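Side-chain contacts in hepatocyte growth factor-regulated tyrosine kinase substrate (Drosophila melanogaster, PDB 1DVP), which is essential for endosome membrane invagination and multivesicular body formation, and inhibits tyrosine kinase receptor signalling by promoting degradation of the active receptors: residues E20-W23 with P24-L27; K122-A125 with I126-T129. All coordinates share one frame; numbering follows the deposited sequence.

Contacts 1 and 2 are both helix starts in the VHS domain, the helical superhelix that precedes the FYVE zinc finger. They lie on opposite sides of the chain's centre, their own centres 28 Å apart, and do not touch. Both are partly buried. Contact 1 opens helix 23-34 nearer the middle of the molecule, where the VHS domain meets the FYVE finger and a second subunit; an aspartate cap is combined there with tryptophan packing, and Trp23, Ser25, Ile26 and Leu27 are buried. Contact 2 opens helix 125-135 farther out, where no other protein chain of the assembly reaches it. Tyr123, Ile126 and Thr129 are buried there, while Gln124, Lys127 and Asp128 lie toward the surface.

Contact 1 (E20-W23 with P24-L27); sequences EPDW and PSIL
Asp22 caps the N-terminus of helix 23-34 in the VHS superhelix and grips Ser25 through both carboxylate oxygens. From CB, CG runs anti to the backbone N, beside the carbonyl carbon (chi1 176°), which carries the carboxylate toward the first turn. CG lies beside the serine hydroxyl, and the two oxygens then divide the work. OD1 accepts from Ser25 N at 3.3 Å in a fairly straight bond, the classic N-cap interaction with a first-turn amide, which otherwise makes only a weak bond to Asp22 O; it also touches Pro24 CD. OD2 accepts from Ser25 OG at 2.7 Å. Both donors approach from out of the carboxylate plane, the amide by 59° and the hydroxyl by 47°. Two bonds to one residue should restrict rotation of the group, and the partial positive charge of the helix start probably favours its ionised form. Pro24 suits this first turn, where no backbone N-H is required of it.

The backbone takes over with Ile26 N donating to Asp22 O at 3.1 Å and Leu27 N to Trp23 O at 2.8 Å. Over one face of the Trp23 indole lie Pro21 CB and Ile26 CD1, both offset toward its rim, with the proline carbon the nearer to the plane. Leu64 and Ser68 of helix 56-72 also touch this side chain, as do Pro199, Lys200 and Glu204 of the FYVE finger, so the tryptophan joins the two domains. Leu27 packs on Phe173 of the second subunit. The other branch of Ile26 reaches the benzene part of the indole, CG2 standing 4.1 Å from Trp23 CZ3.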
loop_
_atom_site.group_PDB
_atom_site.type_symbol
_atom_site.label_atom_id
_atom_site.label_comp_id
_atom_site.label_asym_id
_atom_site.label_seq_id
_atom_site.Cartn_x
_atom_site.Cartn_y
_atom_site.Cartn_z
ATOM N N GLU A 20 7.542 5.370 26.822
ATOM C CA GLU A 20 7.993 5.221 25.456
ATOM C C GLU A 20 7.713 6.578 24.849
ATOM O O GLU A 20 6.841 7.317 25.342
ATOM C CB GLU A 20 7.169 4.176 24.754
ATOM C CG GLU A 20 5.738 4.473 24.937
ATOM C CD GLU A 20 5.064 3.415 25.729
ATOM O OE1 GLU A 20 3.971 3.695 26.324
ATOM O OE2 GLU A 20 5.629 2.289 25.744
ATOM N N PRO A 21 8.428 6.924 23.762
ATOM C CA PRO A 21 8.182 8.238 23.159
ATOM C C PRO A 21 6.707 8.493 22.822
ATOM O O PRO A 21 5.958 7.594 22.498
ATOM C CB PRO A 21 9.064 8.239 21.903
ATOM C CG PRO A 21 10.055 7.098 22.107
ATOM C CD PRO A 21 9.246 6.073 22.876
ATOM N N ASP A 22 6.331 9.747 22.922
ATOM C CA ASP A 22 5.020 10.214 22.584
ATOM C C ASP A 22 5.152 10.764 21.136
ATOM O O ASP A 22 5.284 11.976 20.896
ATOM C CB ASP A 22 4.634 11.306 23.588
ATOM C CG ASP A 22 3.312 11.941 23.255
ATOM O OD1 ASP A 22 2.726 11.555 22.208
ATOM O OD2 ASP A 22 2.868 12.838 24.014
ATOM N N TRP A 23 5.161 9.845 20.180
ATOM C CA TRP A 23 5.297 10.190 18.764
ATOM C C TRP A 23 4.232 11.166 18.253
ATOM O O TRP A 23 4.536 12.080 17.496
ATOM C CB TRP A 23 5.340 8.914 17.931
ATOM C CG TRP A 23 6.666 8.271 18.136
ATOM C CD1 TRP A 23 6.968 7.138 18.890
ATOM C CD2 TRP A 23 7.913 8.809 17.720
ATOM N NE1 TRP A 23 8.334 6.970 18.967
ATOM C CE2 TRP A 23 8.937 7.974 18.254
ATOM C CE3 TRP A 23 8.274 9.922 16.941
ATOM C CZ2 TRP A 23 10.287 8.224 18.034
ATOM C CZ3 TRP A 23 9.646 10.166 16.723
ATOM C CH2 TRP A 23 10.618 9.318 17.274
ATOM N N PRO A 24 2.980 10.980 18.652
ATOM C CA PRO A 24 1.938 11.909 18.197
ATOM C C PRO A 24 2.281 13.376 18.527
ATOM O O PRO A 24 2.119 14.244 17.674
ATOM C CB PRO A 24 0.679 11.418 18.940
ATOM C CG PRO A 24 0.915 9.906 18.984
ATOM C CD PRO A 24 2.401 9.846 19.397
ATOM N N SER A 25 2.772 13.653 19.725
ATOM C CA SER A 25 3.137 15.040 20.114
ATOM C C SER A 25 4.403 15.477 19.375
ATOM O O SER A 25 4.575 16.641 19.015
ATOM C CB SER A 25 3.410 15.171 21.637
ATOM O OG SER A 25 2.248 14.890 22.423
ATOM N N ILE A 26 5.315 14.542 19.158
ATOM C CA ILE A 26 6.535 14.897 18.464
ATOM C C ILE A 26 6.262 15.280 16.978
ATOM O O ILE A 26 6.862 16.237 16.440
ATOM C CB ILE A 26 7.568 13.743 18.561
ATOM C CG1 ILE A 26 8.076 13.635 20.022
ATOM C CG2 ILE A 26 8.716 14.011 17.618
ATOM C CD1 ILE A 26 8.939 12.344 20.337
ATOM N N LEU A 27 5.376 14.522 16.338
ATOM C CA LEU A 27 4.998 14.762 14.967
ATOM C C LEU A 27 4.233 16.114 14.899
ATOM O O LEU A 27 4.368 16.868 13.927
ATOM C CB LEU A 27 4.166 13.564 14.436
ATOM C CG LEU A 27 5.024 12.261 14.361
ATOM C CD1 LEU A 27 4.212 11.102 13.812
ATOM C CD2 LEU A 27 6.302 12.519 13.499
#

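Contact 2 (K122-A125 with I126-T129); sequences KYQA and IKDT
Helix 125-135 of the VHS domain begins right after Gln124, the N-cap residue, whose backbone O accepts from Asp128 N at 3.0 Å, and Ala125 O then continues the pattern with Thr129 N at 3.1 Å. The second carbonyl carries an extra load, because Thr129 OG1 also donates to Ala125 O, at 2.7 Å. With OG1 beside its own backbone N (chi1 -69°), the hydroxyl folds back along the helix and meets the oxygen only 18° from the carbonyl plane, whereas the amide comes from well above that plane. The buried threonine hydroxyl is thus satisfied within one turn, and Thr129 and Ala125 both pack on Cys87 of helix 84-96.

On the inner side, Ile126 CD1 rests against Tyr123 CB at 3.9 Å. The tyrosine ring itself leads elsewhere, meeting Phe117 with the planes nearly perpendicular, while Ile126 reaches Phe82 and Phe117.

As modelled, the Gln124 amide lies beside the ends of Lys127 and Asp128; it is too close to the carboxylate, so both its exact place and which of its atoms faces which neighbour are doubtful. Lys127 NZ and Asp128 OD2 form a long salt bridge at 4.0 Å. With an alanine in place of Gln124 the amide beside this pair would be gone, and the two charged ends would probably be freer to turn. The chemistry is therefore divided: a doubly used carbonyl closes the first turn from within, apolar packing joins it to neighbouring helices and loops, and the outer side carries polar and charged ends.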
loop_
_atom_site.group_PDB
_atom_site.type_symbol
_atom_site.label_atom_id
_atom_site.label_comp_id
_atom_site.label_asym_id
_atom_site.label_seq_id
_atom_site.Cartn_x
_atom_site.Cartn_y
_atom_site.Cartn_z
ATOM N N LYS A 122 27.333 24.295 4.212
ATOM C CA LYS A 122 26.858 24.986 5.413
ATOM C C LYS A 122 27.219 24.354 6.773
ATOM O O LYS A 122 27.591 25.068 7.709
ATOM C CB LYS A 122 25.334 25.198 5.328
ATOM C CG LYS A 122 24.905 26.362 4.415
ATOM C CD LYS A 122 23.407 26.680 4.493
ATOM C CE LYS A 122 22.528 25.575 3.900
ATOM N NZ LYS A 122 22.671 25.414 2.417
ATOM N N TYR A 123 27.145 23.027 6.890
ATOM C CA TYR A 123 27.434 22.389 8.175
ATOM C C TYR A 123 28.745 21.603 8.214
ATOM O O TYR A 123 29.130 20.959 7.222
ATOM C CB TYR A 123 26.226 21.522 8.554
ATOM C CG TYR A 123 24.939 22.231 8.181
ATOM C CD1 TYR A 123 24.091 21.712 7.200
ATOM C CD2 TYR A 123 24.653 23.500 8.685
ATOM C CE1 TYR A 123 23.011 22.439 6.722
ATOM C CE2 TYR A 123 23.575 24.237 8.209
ATOM C CZ TYR A 123 22.761 23.705 7.227
ATOM O OH TYR A 123 21.715 24.444 6.732
ATOM N N GLN A 124 29.442 21.687 9.355
ATOM C CA GLN A 124 30.730 20.998 9.558
ATOM C C GLN A 124 31.278 21.189 10.990
ATOM O O GLN A 124 32.157 20.448 11.454
ATOM C CB GLN A 124 31.733 21.494 8.511
ATOM C CG GLN A 124 32.829 22.432 9.024
ATOM C CD GLN A 124 34.147 21.699 9.259
ATOM O OE1 GLN A 124 35.190 22.319 9.519
ATOM N NE2 GLN A 124 34.105 20.373 9.166
ATOM N N ALA A 125 30.749 22.198 11.680
ATOM C CA ALA A 125 31.115 22.484 13.065
ATOM C C ALA A 125 30.786 21.231 13.862
ATOM O O ALA A 125 31.295 21.016 14.967
ATOM C CB ALA A 125 30.299 23.654 13.590
ATOM N N ILE A 126 29.906 20.414 13.280
ATOM C CA ILE A 126 29.487 19.162 13.875
ATOM C C ILE A 126 30.609 18.157 13.684
ATOM O O ILE A 126 31.032 17.524 14.647
ATOM C CB ILE A 126 28.212 18.593 13.195
ATOM C CG1 ILE A 126 27.410 19.710 12.543
ATOM C CG2 ILE A 126 27.346 17.896 14.234
ATOM C CD1 ILE A 126 26.315 19.202 11.658
ATOM N N LYS A 127 31.084 18.005 12.443
ATOM C CA LYS A 127 32.167 17.055 12.141
ATOM C C LYS A 127 33.401 17.296 12.997
ATOM O O LYS A 127 34.079 16.356 13.401
ATOM C CB LYS A 127 32.581 17.134 10.671
ATOM C CG LYS A 127 33.799 16.280 10.338
ATOM C CD LYS A 127 34.032 16.155 8.818
ATOM C CE LYS A 127 34.466 17.460 8.150
ATOM N NZ LYS A 127 35.877 17.806 8.461
ATOM N N ASP A 128 33.680 18.562 13.274
ATOM C CA ASP A 128 34.832 18.929 14.089
ATOM C C ASP A 128 34.623 18.694 15.578
ATOM O O ASP A 128 35.556 18.281 16.284
ATOM C CB ASP A 128 35.182 20.380 13.817
ATOM C CG ASP A 128 35.727 20.571 12.425
ATOM O OD1 ASP A 128 35.443 21.624 11.827
ATOM O OD2 ASP A 128 36.442 19.666 11.931
ATOM N N THR A 129 33.406 18.959 16.052
ATOM C CA THR A 129 33.082 18.736 17.449
ATOM C C THR A 129 33.312 17.263 17.713
ATOM O O THR A 129 33.717 16.874 18.794
ATOM C CB THR A 129 31.607 19.065 17.760
ATOM O OG1 THR A 129 31.400 20.480 17.657
ATOM C CG2 THR A 129 31.231 18.597 19.172
#